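Malonate decarboxylase subunit alpha (Acinetobacter baumannii ATCC 17978, PDB 6MPR) is probably the transferase subunit of malonate decarboxylase, exchanging acetyl for malonyl on the enzyme's acyl carrier protein so that malonate can be decarboxylated. Local coordinates at residues Pro302-Trp314 against Ala544-Tyr558. Residues are numbered along the deposited sequence; the frame is centred on the assembly and turned at random.
Sequences PHPTLIPAIETGW and AKNIADLVTWSDGLY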
loop_
_atom_site.group_PDB
_atom_site.type_symbol
_atom_site.label_atom_id
_atom_site.label_comp_id
_atom_site.label_asym_id
_atom_site.label_seq_id
_atom_site.Cartn_x
_atom_site.Cartn_y
_atom_site.Cartn_z
ATOM N N PRO A 302 13.721 -14.890 0.977
ATOM C CA PRO A 302 15.145 -15.284 1.091
ATOM C C PRO A 302 15.567 -16.293 0.023
ATOM O O PRO A 302 15.675 -17.508 0.250
ATOM C CB PRO A 302 15.221 -15.881 2.501
ATOM C CG PRO A 302 13.921 -15.551 3.172
ATOM C CD PRO A 302 12.932 -15.481 2.070
ATOM N N HIS A 303 15.792 -15.786 -1.188
ATOM C CA HIS A 303 16.199 -16.645 -2.293
ATOM C C HIS A 303 17.518 -17.317 -1.930
ATOM O O HIS A 303 18.480 -16.614 -1.580
ATOM C CB HIS A 303 16.413 -15.828 -3.570
ATOM C CG HIS A 303 15.162 -15.265 -4.175
ATOM N ND1 HIS A 303 15.157 -14.647 -5.411
ATOM C CD2 HIS A 303 13.888 -15.215 -3.720
ATOM C CE1 HIS A 303 13.927 -14.245 -5.690
ATOM N NE2 HIS A 303 13.139 -14.580 -4.684
ATOM N N PRO A 304 17.613 -18.653 -1.984
ATOM C CA PRO A 304 18.934 -19.269 -1.822
ATOM C C PRO A 304 19.919 -18.763 -2.851
ATOM O O PRO A 304 21.123 -18.690 -2.566
ATOM C CB PRO A 304 18.651 -20.775 -1.986
ATOM C CG PRO A 304 17.205 -20.907 -1.575
ATOM C CD PRO A 304 16.572 -19.673 -2.190
ATOM N N THR A 305 19.443 -18.374 -4.039
ATOM C CA THR A 305 20.375 -17.878 -5.045
ATOM C C THR A 305 20.926 -16.498 -4.711
ATOM O O THR A 305 21.858 -16.050 -5.389
ATOM C CB THR A 305 19.723 -17.842 -6.428
ATOM O OG1 THR A 305 18.522 -17.058 -6.396
ATOM C CG2 THR A 305 19.414 -19.247 -6.903
ATOM N N LEU A 306 20.387 -15.817 -3.687
ATOM C CA LEU A 306 20.975 -14.571 -3.208
ATOM C C LEU A 306 22.103 -14.787 -2.202
ATOM O O LEU A 306 22.780 -13.821 -1.839
ATOM C CB LEU A 306 19.888 -13.672 -2.576
ATOM C CG LEU A 306 20.188 -12.176 -2.449
ATOM C CD1 LEU A 306 20.290 -11.550 -3.838
ATOM C CD2 LEU A 306 19.093 -11.487 -1.622
ATOM N N ILE A 307 22.340 -16.021 -1.753
ATOM C CA ILE A 307 23.357 -16.253 -0.721
ATOM C C ILE A 307 24.732 -15.705 -1.114
ATOM O O ILE A 307 25.347 -15.008 -0.295
ATOM C CB ILE A 307 23.388 -17.735 -0.328
ATOM C CG1 ILE A 307 22.089 -18.100 0.420
ATOM C CG2 ILE A 307 24.610 -18.046 0.538
ATOM C CD1 ILE A 307 21.973 -19.568 0.771
ATOM N N PRO A 308 25.262 -15.964 -2.315
ATOM C CA PRO A 308 26.595 -15.413 -2.625
ATOM C C PRO A 308 26.633 -13.886 -2.598
ATOM O O PRO A 308 27.611 -13.299 -2.116
ATOM C CB PRO A 308 26.889 -15.992 -4.019
ATOM C CG PRO A 308 26.105 -17.268 -4.050
ATOM C CD PRO A 308 24.815 -16.910 -3.358
ATOM N N ALA A 309 25.585 -13.226 -3.095
ATOM C CA ALA A 309 25.513 -11.767 -3.034
ATOM C C ALA A 309 25.456 -11.257 -1.593
ATOM O O ALA A 309 25.977 -10.177 -1.299
ATOM C CB ALA A 309 24.289 -11.274 -3.819
ATOM N N ILE A 310 24.791 -11.990 -0.688
ATOM C CA ILE A 310 24.827 -11.606 0.721
ATOM C C ILE A 310 26.221 -11.819 1.290
ATOM O O ILE A 310 26.781 -10.938 1.949
ATOM C CB ILE A 310 23.795 -12.402 1.532
ATOM C CG1 ILE A 310 22.379 -12.096 1.052
ATOM C CG2 ILE A 310 23.936 -12.083 3.020
ATOM C CD1 ILE A 310 21.358 -13.059 1.636
ATOM N N GLU A 311 26.799 -12.999 1.051
ATOM C CA GLU A 311 28.070 -13.334 1.692
ATOM C C GLU A 311 29.197 -12.418 1.248
ATOM O O GLU A 311 30.138 -12.183 2.021
ATOM C CB GLU A 311 28.441 -14.790 1.407
ATOM C CG GLU A 311 27.484 -15.803 2.026
ATOM C CD GLU A 311 27.371 -15.641 3.534
ATOM O OE1 GLU A 311 28.383 -15.834 4.232
ATOM O OE2 GLU A 311 26.268 -15.299 4.016
ATOM N N THR A 312 29.146 -11.914 0.011
ATOM C CA THR A 312 30.211 -11.037 -0.469
ATOM C C THR A 312 29.946 -9.565 -0.196
ATOM O O THR A 312 30.743 -8.722 -0.630
ATOM C CB THR A 312 30.451 -11.229 -1.972
ATOM O OG1 THR A 312 29.204 -11.124 -2.672
ATOM C CG2 THR A 312 31.081 -12.592 -2.254
ATOM N N GLY A 313 28.863 -9.231 0.499
ATOM C CA GLY A 313 28.642 -7.867 0.952
ATOM C C GLY A 313 27.861 -6.966 0.018
ATOM O O GLY A 313 27.841 -5.751 0.247
ATOM N N TRP A 314 27.213 -7.510 -1.018
ATOM C CA TRP A 314 26.407 -6.669 -1.901
ATOM C C TRP A 314 25.092 -6.282 -1.251
ATOM O O TRP A 314 24.615 -5.153 -1.422
ATOM C CB TRP A 314 26.090 -7.388 -3.211
ATOM C CG TRP A 314 27.252 -7.512 -4.114
ATOM C CD1 TRP A 314 28.307 -8.366 -3.974
ATOM C CD2 TRP A 314 27.481 -6.775 -5.319
ATOM N NE1 TRP A 314 29.189 -8.194 -5.014
ATOM C CE2 TRP A 314 28.699 -7.230 -5.857
ATOM C CE3 TRP A 314 26.771 -5.778 -5.996
ATOM C CZ2 TRP A 314 29.240 -6.702 -7.030
ATOM C CZ3 TRP A 314 27.299 -5.260 -7.155
ATOM C CH2 TRP A 314 28.527 -5.720 -7.664
ATOM N N ALA A 544 27.510 -19.686 -8.010
ATOM C CA ALA A 544 27.180 -21.050 -7.621
ATOM C C ALA A 544 26.580 -21.757 -8.824
ATOM O O ALA A 544 25.685 -21.215 -9.480
ATOM C CB ALA A 544 26.204 -21.071 -6.434
ATOM N N LYS A 545 27.070 -22.962 -9.112
ATOM C CA LYS A 545 26.628 -23.755 -10.255
ATOM C C LYS A 545 25.508 -24.732 -9.920
ATOM O O LYS A 545 24.890 -25.284 -10.840
ATOM C CB LYS A 545 27.813 -24.545 -10.831
ATOM C CG LYS A 545 28.665 -23.790 -11.840
ATOM C CD LYS A 545 29.391 -22.631 -11.199
ATOM C CE LYS A 545 30.474 -22.083 -12.116
ATOM N NZ LYS A 545 31.255 -21.023 -11.425
ATOM N N ASN A 546 25.244 -24.977 -8.644
ATOM C CA ASN A 546 24.269 -25.986 -8.249
ATOM C C ASN A 546 23.882 -25.720 -6.802
ATOM O O ASN A 546 24.415 -24.812 -6.154
ATOM C CB ASN A 546 24.827 -27.402 -8.446
ATOM C CG ASN A 546 26.181 -27.602 -7.774
ATOM O OD1 ASN A 546 26.416 -27.137 -6.653
ATOM N ND2 ASN A 546 27.083 -28.292 -8.461
ATOM N N ILE A 547 22.958 -26.539 -6.296
ATOM C CA ILE A 547 22.472 -26.383 -4.926
ATOM C C ILE A 547 23.594 -26.631 -3.920
ATOM O O ILE A 547 23.739 -25.890 -2.939
ATOM C CB ILE A 547 21.274 -27.326 -4.685
ATOM C CG1 ILE A 547 20.022 -26.849 -5.440
ATOM C CG2 ILE A 547 21.013 -27.513 -3.202
ATOM C CD1 ILE A 547 19.312 -25.671 -4.807
ATOM N N ALA A 548 24.381 -27.693 -4.125
ATOM C CA ALA A 548 25.506 -27.965 -3.232
ATOM C C ALA A 548 26.395 -26.737 -3.086
ATOM O O ALA A 548 26.903 -26.448 -1.998
ATOM C CB ALA A 548 26.323 -29.153 -3.748
ATOM N N ASP A 549 26.569 -25.985 -4.175
ATOM C CA ASP A 549 27.385 -24.778 -4.123
ATOM C C ASP A 549 26.751 -23.723 -3.224
ATOM O O ASP A 549 27.461 -23.000 -2.505
ATOM C CB ASP A 549 27.588 -24.230 -5.533
ATOM C CG ASP A 549 28.739 -24.898 -6.263
ATOM O OD1 ASP A 549 29.393 -25.790 -5.679
ATOM O OD2 ASP A 549 28.981 -24.526 -7.425
ATOM N N LEU A 550 25.416 -23.628 -3.237
ATOM C CA LEU A 550 24.741 -22.697 -2.343
ATOM C C LEU A 550 24.916 -23.118 -0.891
ATOM O O LEU A 550 25.117 -22.270 -0.014
ATOM C CB LEU A 550 23.256 -22.590 -2.702
ATOM C CG LEU A 550 22.970 -21.942 -4.070
ATOM C CD1 LEU A 550 21.494 -21.940 -4.381
ATOM C CD2 LEU A 550 23.533 -20.529 -4.115
ATOM N N VAL A 551 24.857 -24.425 -0.621
ATOM C CA VAL A 551 25.086 -24.901 0.743
ATOM C C VAL A 551 26.475 -24.501 1.212
ATOM O O VAL A 551 26.658 -23.990 2.328
ATOM C CB VAL A 551 24.889 -26.423 0.828
ATOM C CG1 VAL A 551 25.252 -26.920 2.217
ATOM C CG2 VAL A 551 23.465 -26.784 0.474
ATOM N N THR A 552 27.480 -24.750 0.367
ATOM C CA THR A 552 28.848 -24.359 0.684
ATOM C C THR A 552 28.945 -22.859 0.944
ATOM O O THR A 552 29.536 -22.430 1.943
ATOM C CB THR A 552 29.767 -24.787 -0.460
ATOM O OG1 THR A 552 29.711 -26.217 -0.590
ATOM C CG2 THR A 552 31.217 -24.353 -0.202
ATOM N N TRP A 553 28.362 -22.050 0.054
ATOM C CA TRP A 553 28.375 -20.596 0.220
ATOM C C TRP A 553 27.777 -20.176 1.559
ATOM O O TRP A 553 28.228 -19.204 2.173
ATOM C CB TRP A 553 27.596 -19.941 -0.919
ATOM C CG TRP A 553 28.422 -19.483 -2.099
ATOM C CD1 TRP A 553 28.471 -20.060 -3.335
ATOM C CD2 TRP A 553 29.268 -18.328 -2.163
ATOM N NE1 TRP A 553 29.314 -19.346 -4.161
ATOM C CE2 TRP A 553 29.816 -18.281 -3.464
ATOM C CE3 TRP A 553 29.630 -17.334 -1.241
ATOM C CZ2 TRP A 553 30.685 -17.270 -3.874
ATOM C CZ3 TRP A 553 30.503 -16.337 -1.645
ATOM C CH2 TRP A 553 31.025 -16.313 -2.948
ATOM N N SER A 554 26.751 -20.885 2.016
ATOM C CA SER A 554 26.060 -20.569 3.258
ATOM C C SER A 554 26.766 -21.116 4.486
ATOM O O SER A 554 26.197 -21.036 5.582
ATOM C CB SER A 554 24.651 -21.154 3.221
ATOM O OG SER A 554 24.733 -22.550 3.460
ATOM N N ASP A 555 27.948 -21.713 4.326
ATOM C CA ASP A 555 28.681 -22.310 5.439
ATOM C C ASP A 555 27.873 -23.434 6.093
ATOM O O ASP A 555 27.938 -23.639 7.306
ATOM C CB ASP A 555 29.070 -21.240 6.462
ATOM C CG ASP A 555 30.164 -21.691 7.399
ATOM O OD1 ASP A 555 30.937 -22.601 7.026
ATOM O OD2 ASP A 555 30.240 -21.132 8.515
ATOM N N GLY A 556 27.109 -24.172 5.289
ATOM C CA GLY A 556 26.296 -25.265 5.773
ATOM C C GLY A 556 24.979 -24.864 6.400
ATOM O O GLY A 556 24.241 -25.747 6.856
ATOM N N LEU A 557 24.658 -23.568 6.435
ATOM C CA LEU A 557 23.440 -23.103 7.095
ATOM C C LEU A 557 22.188 -23.362 6.258
ATOM O O LEU A 557 21.119 -23.645 6.813
ATOM C CB LEU A 557 23.561 -21.612 7.410
ATOM C CG LEU A 557 24.538 -21.231 8.518
ATOM C CD1 LEU A 557 24.847 -19.742 8.471
ATOM C CD2 LEU A 557 23.947 -21.614 9.866
ATOM N N TYR A 558 22.285 -23.220 4.935
ATOM C CA TYR A 558 21.166 -23.533 4.053
ATOM C C TYR A 558 20.956 -25.043 4.000
ATOM O O TYR A 558 21.893 -25.805 3.741
ATOM C CB TYR A 558 21.419 -22.972 2.649
ATOM C CG TYR A 558 20.397 -23.401 1.616
ATOM C CD1 TYR A 558 19.043 -23.283 1.868
ATOM C CD2 TYR A 558 20.786 -23.931 0.389
ATOM C CE1 TYR A 558 18.092 -23.686 0.927
ATOM C CE2 TYR A 558 19.849 -24.331 -0.556
ATOM C CZ TYR A 558 18.505 -24.213 -0.276
ATOM O OH TYR A 558 17.568 -24.601 -1.212
HETATM O O HOH W 1 30.581 -17.235 3.296
#
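With chi1 at -95°, off the usual staggered positions, Trp553 lays its indole across Pro308, whose CG sits 3.6 Å from the centroid of the five-membered ring and almost on its normal, a CH-pi contact over the face. Farther round the six-membered ring, Thr312 CG2 and Glu311 CB come in obliquely. The indole NE1 is hydrogen-bonded to Ala543 O, which helps fix the turn of the ring.

Tyr558 repeats the theme on the other flank of Ile307. Its CG lies anti to the backbone N (chi1 172°), and the phenol takes Pro304 CB over one face, 4.1 Å from the ring centroid and offset toward the rim. Between the two aromatic residues, Ile307 divides its branches: CG2 packs on Trp553 CB at 3.8 Å, while CD1 reaches Tyr558 CB at 3.9 Å and also touches Ser554 CB. Leu550 fills the corner between the prolines, its CD2 3.9 Å from Pro308 CD and close to the carbonyl of Pro304.

Helices 307-311 and 547-553 run side by side, nearly parallel at 23°, with helix 272-287 also touching Pro308 and Thr312. Ser554 OG donates to Val551 O and accepts from Tyr558 N, bracing the turn that delivers the phenol.

The polar link between the two segments is a water at the Glu311 end, which donates to Glu311 OE1 and, at 3.3 Å, to Trp553 O; Glu311 OE2 forms a salt bridge with Arg334 NE and a hydrogen bond with Tyr330 OH. The C-terminal helix is therefore held mainly by proline-aromatic and aliphatic packing, with a single water-mediated link beside a carboxylate that the arginine probably keeps ionised.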